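Local coordinates for arginine decarboxylase (Campylobacter jejuni subsp. jejuni, PDB 3NZP), which probably catalyses the pyridoxal 5'-phosphate-dependent decarboxylation of arginine to agmatine, a step in the biosynthesis of spermidine, at residues Ser321-Ala326 against Val516-Glu521; Tyr83-Asn88 against Tyr106-Gly111. All blocks are in the same frame, centred on the assembly; numbering follows the deposited sequence.

Contact 1. Residues Ser321-Ala326 against Val516-Glu521. With PLP (pyridoxal-5'-phosphate), chain E.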
loop_
_atom_site.group_PDB
_atom_site.type_symbol
_atom_site.label_atom_id
_atom_site.label_comp_id
_atom_site.label_asym_id
_atom_site.label_seq_id
_atom_site.Cartn_x
_atom_site.Cartn_y
_atom_site.Cartn_z
ATOM N N SER B 321 13.713 10.641 -14.643
ATOM C CA SER B 321 12.772 11.281 -13.742
ATOM C C SER B 321 11.362 10.961 -14.186
ATOM O O SER B 321 10.887 11.479 -15.199
ATOM C CB SER B 321 12.974 12.789 -13.772
ATOM O OG SER B 321 14.339 13.098 -13.564
ATOM N N GLY B 322 10.693 10.098 -13.437
ATOM C CA GLY B 322 9.337 9.741 -13.788
ATOM C C GLY B 322 8.333 10.538 -12.982
ATOM O O GLY B 322 7.400 11.123 -13.528
ATOM N N ARG B 323 8.522 10.573 -11.670
ATOM C CA ARG B 323 7.601 11.297 -10.814
ATOM C C ARG B 323 7.342 12.711 -11.335
ATOM O O ARG B 323 6.199 13.145 -11.439
ATOM C CB ARG B 323 8.155 11.367 -9.397
ATOM C CG ARG B 323 7.244 12.073 -8.424
ATOM C CD ARG B 323 7.987 12.347 -7.143
ATOM N NE ARG B 323 8.284 11.138 -6.382
ATOM C CZ ARG B 323 7.417 10.546 -5.568
ATOM N NH1 ARG B 323 7.761 9.452 -4.914
ATOM N NH2 ARG B 323 6.201 11.048 -5.406
ATOM N N PHE B 324 8.408 13.416 -11.685
ATOM C CA PHE B 324 8.309 14.782 -12.171
ATOM C C PHE B 324 7.379 14.950 -13.368
ATOM O O PHE B 324 6.502 15.830 -13.387
ATOM C CB PHE B 324 9.698 15.287 -12.540
ATOM C CG PHE B 324 9.735 16.732 -12.875
ATOM C CD1 PHE B 324 9.880 17.683 -11.875
ATOM C CD2 PHE B 324 9.586 17.150 -14.194
ATOM C CE1 PHE B 324 9.874 19.041 -12.176
ATOM C CE2 PHE B 324 9.577 18.500 -14.510
ATOM C CZ PHE B 324 9.720 19.452 -13.498
ATOM N N VAL B 325 7.557 14.098 -14.368
ATOM C CA VAL B 325 6.760 14.183 -15.584
ATOM C C VAL B 325 5.349 13.604 -15.462
ATOM O O VAL B 325 4.434 14.007 -16.190
ATOM C CB VAL B 325 7.534 13.508 -16.756
ATOM C CG1 VAL B 325 7.590 12.022 -16.563
ATOM C CG2 VAL B 325 6.904 13.862 -18.066
ATOM N N ALA B 326 5.149 12.699 -14.513
ATOM C CA ALA B 326 3.834 12.092 -14.371
ATOM C C ALA B 326 2.924 12.630 -13.260
ATOM O O ALA B 326 1.703 12.508 -13.341
ATOM C CB ALA B 326 3.992 10.598 -14.232
ATOM N N VAL B 516 -1.547 13.530 -8.189
ATOM C CA VAL B 516 -1.767 12.146 -7.837
ATOM C C VAL B 516 -1.491 11.208 -9.021
ATOM O O VAL B 516 -1.805 10.021 -8.979
ATOM C CB VAL B 516 -3.204 12.018 -7.331
ATOM C CG1 VAL B 516 -4.176 12.110 -8.493
ATOM C CG2 VAL B 516 -3.350 10.767 -6.536
ATOM N N GLY B 517 -0.862 11.746 -10.061
ATOM C CA GLY B 517 -0.573 10.955 -11.241
ATOM C C GLY B 517 0.673 10.082 -11.186
ATOM O O GLY B 517 1.045 9.457 -12.176
ATOM N N ALA B 518 1.331 10.015 -10.041
ATOM C CA ALA B 518 2.519 9.190 -9.959
ATOM C C ALA B 518 2.490 8.245 -8.756
ATOM O O ALA B 518 2.181 8.650 -7.630
ATOM C CB ALA B 518 3.744 10.065 -9.906
ATOM N N TYR B 519 2.786 6.974 -9.005
ATOM C CA TYR B 519 2.805 5.997 -7.938
ATOM C C TYR B 519 1.481 5.717 -7.195
ATOM O O TYR B 519 1.416 4.787 -6.404
ATOM C CB TYR B 519 3.866 6.406 -6.923
ATOM C CG TYR B 519 5.264 6.268 -7.445
ATOM C CD1 TYR B 519 5.716 5.041 -7.927
ATOM C CD2 TYR B 519 6.163 7.341 -7.405
ATOM C CE1 TYR B 519 7.025 4.875 -8.345
ATOM C CE2 TYR B 519 7.481 7.189 -7.823
ATOM C CZ TYR B 519 7.905 5.948 -8.286
ATOM O OH TYR B 519 9.212 5.734 -8.642
ATOM N N GLN B 520 0.422 6.481 -7.427
ATOM C CA GLN B 520 -0.810 6.208 -6.691
ATOM C C GLN B 520 -1.647 5.098 -7.254
ATOM O O GLN B 520 -2.108 4.225 -6.527
ATOM C CB GLN B 520 -1.663 7.451 -6.613
ATOM C CG GLN B 520 -0.892 8.564 -6.016
ATOM C CD GLN B 520 -0.294 8.141 -4.705
ATOM O OE1 GLN B 520 -1.010 7.944 -3.728
ATOM N NE2 GLN B 520 1.037 7.978 -4.678
ATOM N N GLU B 521 -1.860 5.131 -8.556
ATOM C CA GLU B 521 -2.671 4.110 -9.170
ATOM C C GLU B 521 -1.994 2.753 -9.070
ATOM O O GLU B 521 -2.664 1.755 -8.793
ATOM C CB GLU B 521 -2.927 4.468 -10.623
ATOM C CG GLU B 521 -3.331 5.909 -10.828
ATOM C CD GLU B 521 -3.676 6.177 -12.258
ATOM O OE1 GLU B 521 -4.632 5.544 -12.751
ATOM O OE2 GLU B 521 -2.989 7.003 -12.894
HETATM N N1 PLP E . 15.332 5.049 -12.242
HETATM C C2 PLP E . 15.374 3.820 -11.717
HETATM C C2A PLP E . 16.513 2.906 -12.084
HETATM C C3 PLP E . 14.338 3.376 -10.842
HETATM O O3 PLP E . 14.372 2.113 -10.306
HETATM C C4 PLP E . 13.263 4.310 -10.513
HETATM C C4A PLP E . 12.168 3.917 -9.603
HETATM C C5 PLP E . 13.292 5.622 -11.125
HETATM C C6 PLP E . 14.359 5.940 -11.975
HETATM C C5A PLP E . 12.199 6.665 -10.851
HETATM O O4P PLP E . 12.651 7.672 -9.927
HETATM P P PLP E . 11.448 8.738 -9.710
HETATM O O1P PLP E . 11.986 9.914 -9.002
HETATM O O2P PLP E . 10.834 9.216 -11.109
HETATM O O3P PLP E . 10.291 8.084 -8.820
#

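Contact 2. Residues Tyr83-Asn88 against Tyr106-Gly111. With PLP (pyridoxal-5'-phosphate), chain E.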
loop_
_atom_site.group_PDB
_atom_site.type_symbol
_atom_site.label_atom_id
_atom_site.label_comp_id
_atom_site.label_asym_id
_atom_site.label_seq_id
_atom_site.Cartn_x
_atom_site.Cartn_y
_atom_site.Cartn_z
ATOM N N TYR B 83 11.538 7.561 -19.375
ATOM C CA TYR B 83 10.425 7.406 -18.439
ATOM C C TYR B 83 10.314 6.043 -17.784
ATOM O O TYR B 83 9.965 5.053 -18.417
ATOM C CB TYR B 83 9.086 7.708 -19.099
ATOM C CG TYR B 83 7.915 7.389 -18.183
ATOM C CD1 TYR B 83 7.074 6.305 -18.437
ATOM C CD2 TYR B 83 7.656 8.164 -17.052
ATOM C CE1 TYR B 83 6.005 6.003 -17.587
ATOM C CE2 TYR B 83 6.588 7.865 -16.199
ATOM C CZ TYR B 83 5.769 6.785 -16.476
ATOM O OH TYR B 83 4.713 6.485 -15.649
ATOM N N PRO B 84 10.593 5.980 -16.483
ATOM C CA PRO B 84 10.497 4.701 -15.798
ATOM C C PRO B 84 9.024 4.330 -15.671
ATOM O O PRO B 84 8.258 4.983 -14.951
ATOM C CB PRO B 84 11.167 4.987 -14.461
ATOM C CG PRO B 84 10.825 6.416 -14.207
ATOM C CD PRO B 84 10.987 7.060 -15.558
ATOM N N LEU B 85 8.634 3.287 -16.399
ATOM C CA LEU B 85 7.258 2.813 -16.396
ATOM C C LEU B 85 6.770 2.467 -14.997
ATOM O O LEU B 85 5.583 2.589 -14.699
ATOM C CB LEU B 85 7.117 1.598 -17.303
ATOM C CG LEU B 85 7.139 1.899 -18.799
ATOM C CD1 LEU B 85 7.439 0.610 -19.551
ATOM C CD2 LEU B 85 5.800 2.518 -19.252
ATOM N N LYS B 86 7.694 2.062 -14.134
ATOM C CA LYS B 86 7.330 1.690 -12.777
ATOM C C LYS B 86 6.523 2.739 -11.996
ATOM O O LYS B 86 5.818 2.377 -11.064
ATOM C CB LYS B 86 8.580 1.303 -11.981
ATOM C CG LYS B 86 9.338 2.460 -11.389
ATOM C CD LYS B 86 9.199 2.494 -9.883
ATOM C CE LYS B 86 9.866 1.290 -9.222
ATOM N NZ LYS B 86 11.338 1.176 -9.490
ATOM N N VAL B 87 6.602 4.022 -12.356
ATOM C CA VAL B 87 5.845 5.039 -11.612
ATOM C C VAL B 87 4.388 5.122 -12.059
ATOM O O VAL B 87 3.562 5.742 -11.386
ATOM C CB VAL B 87 6.477 6.480 -11.713
ATOM C CG1 VAL B 87 7.977 6.405 -11.599
ATOM C CG2 VAL B 87 6.052 7.172 -13.002
ATOM N N ASN B 88 4.085 4.507 -13.199
ATOM C CA ASN B 88 2.730 4.486 -13.732
ATOM C C ASN B 88 2.703 3.761 -15.055
ATOM O O ASN B 88 3.220 4.270 -16.044
ATOM C CB ASN B 88 2.211 5.901 -13.953
ATOM C CG ASN B 88 0.741 5.910 -14.284
ATOM O OD1 ASN B 88 0.251 5.004 -14.963
ATOM N ND2 ASN B 88 0.024 6.917 -13.808
ATOM N N TYR B 106 12.000 10.984 -26.354
ATOM C CA TYR B 106 11.813 10.542 -24.979
ATOM C C TYR B 106 11.760 9.015 -24.961
ATOM O O TYR B 106 10.994 8.402 -25.702
ATOM C CB TYR B 106 10.509 11.138 -24.437
ATOM C CG TYR B 106 10.493 11.396 -22.949
ATOM C CD1 TYR B 106 10.581 10.347 -22.041
ATOM C CD2 TYR B 106 10.384 12.688 -22.449
ATOM C CE1 TYR B 106 10.561 10.572 -20.671
ATOM C CE2 TYR B 106 10.361 12.929 -21.076
ATOM C CZ TYR B 106 10.451 11.867 -20.190
ATOM O OH TYR B 106 10.423 12.089 -18.821
ATOM N N GLY B 107 12.577 8.403 -24.113
ATOM C CA GLY B 107 12.621 6.953 -24.045
ATOM C C GLY B 107 11.790 6.334 -22.938
ATOM O O GLY B 107 11.024 7.021 -22.266
ATOM N N LEU B 108 11.945 5.024 -22.756
ATOM C CA LEU B 108 11.208 4.288 -21.737
ATOM C C LEU B 108 12.146 3.398 -20.945
ATOM O O LEU B 108 13.115 2.851 -21.479
ATOM C CB LEU B 108 10.113 3.420 -22.372
ATOM C CG LEU B 108 8.864 4.115 -22.924
ATOM C CD1 LEU B 108 7.949 3.112 -23.598
ATOM C CD2 LEU B 108 8.139 4.793 -21.793
ATOM N N GLU B 109 11.849 3.249 -19.663
ATOM C CA GLU B 109 12.661 2.420 -18.790
ATOM C C GLU B 109 11.780 1.280 -18.302
ATOM O O GLU B 109 10.602 1.480 -18.022
ATOM C CB GLU B 109 13.171 3.272 -17.620
ATOM C CG GLU B 109 14.130 2.574 -16.679
ATOM C CD GLU B 109 13.420 1.770 -15.613
ATOM O OE1 GLU B 109 14.087 0.935 -14.967
ATOM O OE2 GLU B 109 12.197 1.967 -15.408
ATOM N N ALA B 110 12.334 0.079 -18.223
ATOM C CA ALA B 110 11.564 -1.064 -17.756
ATOM C C ALA B 110 12.378 -1.790 -16.707
ATOM O O ALA B 110 13.610 -1.796 -16.757
ATOM C CB ALA B 110 11.249 -1.990 -18.905
ATOM N N GLY B 111 11.687 -2.401 -15.753
ATOM C CA GLY B 111 12.376 -3.114 -14.696
ATOM C C GLY B 111 11.811 -4.500 -14.466
ATOM O O GLY B 111 11.915 -5.039 -13.368
HETATM N N1 PLP E . 15.332 5.049 -12.242
HETATM C C2 PLP E . 15.374 3.820 -11.717
HETATM C C2A PLP E . 16.513 2.906 -12.084
HETATM C C3 PLP E . 14.338 3.376 -10.842
HETATM O O3 PLP E . 14.372 2.113 -10.306
HETATM C C4 PLP E . 13.263 4.310 -10.513
HETATM C C4A PLP E . 12.168 3.917 -9.603
HETATM C C5 PLP E . 13.292 5.622 -11.125
HETATM C C6 PLP E . 14.359 5.940 -11.975
HETATM C C5A PLP E . 12.199 6.665 -10.851
HETATM O O4P PLP E . 12.651 7.672 -9.927
HETATM P P PLP E . 11.448 8.738 -9.710
HETATM O O1P PLP E . 11.986 9.914 -9.002
HETATM O O2P PLP E . 10.834 9.216 -11.109
HETATM O O3P PLP E . 10.291 8.084 -8.820
#

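Contact 1. Residues Ser321-Ala326 against Val516-Glu521
Gly517 meets the end of helix 323-326 backbone to backbone: its CA makes a CA-H...O contact with Ala326 O at 3.5 Å. Its own carbonyl accepts a hydrogen bond from Asn88 ND2. Ala518 follows with its methyl group directed at the same helix, where CB lies 4.1 Å from Arg323 CA and 4.4 Å from Ala326 CB. Tyr519 then turns its ring toward the cofactor, CG lying opposite the carbonyl carbon (chi1 -69°). CD2 sits over the rim of one guanidinium face, 3.6 Å from Arg323 NH1, but the two planes are 50° apart, so the groups do not stack in parallel. The phosphate lies at the ring edge, with Tyr519 OH donating to PLP O3P at 2.6 Å. From the other segment the consecutive backbone N-H groups of Gly322 and Arg323 converge on PLP O2P, Arg323 N at 2.7 Å. The guanidinium is held by Ser236, itself a phosphate ligand, and by Tyr279. Gln520 NE2 returns to Ala518 O at 3.2 Å, within the loop. The helix follows barrel strand 316-319 and packs through Phe324 on helix 52-72, while 516-521 lies in the connection between strands 510-513 and 534-540 of the mixed sheet.

Contact 2. Residues Tyr83-Asn88 against Tyr106-Gly111
Tyr83 pairs with Leu108, and Pro84 with Glu109, in the parallel register of neighbouring barrel strands. Three backbone bonds join them: Tyr83 N gives to Gly107 O at 3.0 Å, Glu109 N to Tyr83 O at 2.9 Å, and Leu85 N to Glu109 O at 3.1 Å, the last nearly straight (170°). Pro84 has no N-H to offer, and the pattern passes over it from Tyr83 to Leu85. With CG anti to the backbone N (chi1 173°), the Tyr83 ring extends toward the following turn, where its hydroxyl gives a hydrogen bond to a lone pair of Asn88 O at 2.7 Å. Leu108 CD2 touches the ring edge, 3.8 Å from Tyr83 CD1, and Leu85 CD2 packs on that methyl. Tyr106 CE1 rests against Tyr83 CB at 3.6 Å. On the other face of the sheet, the Glu109 carboxylate bends over the proline, OE2 3.3 Å from Pro84 CB, while OE1 is satisfied by Asn132 ND2. Pro84 CG also reaches PLP C5A at 3.6 Å. Lys86, the predicted Schiff-base lysine, is modelled without a bond to the cofactor. Outside the barrel, Tyr83 and Leu108 pack against helix 91-100, which links the two strands in a beta-alpha-beta crossover, and Leu85 reaches helix 113-122.

Contact 2 comes first along the chain and closes the short loop from strand 79-84 through helix 91-100 to strand 107-110, the opening beta-alpha-beta unit of the barrel. The chain then completes the barrel, and contact 1 opens just after its last strand, 316-319. It closes some 190 residues later, bringing a loop of the mixed-sheet region back to the barrel mouth. The two contacts therefore follow in series, neither nested nor crossed, yet they meet in space. Tyr519 N lies 2.8 Å from Val87 O, a probable hydrogen bond, and Gly322 packs on Pro84. Both contacts border the same cofactor, contact 1 mainly at its phosphate.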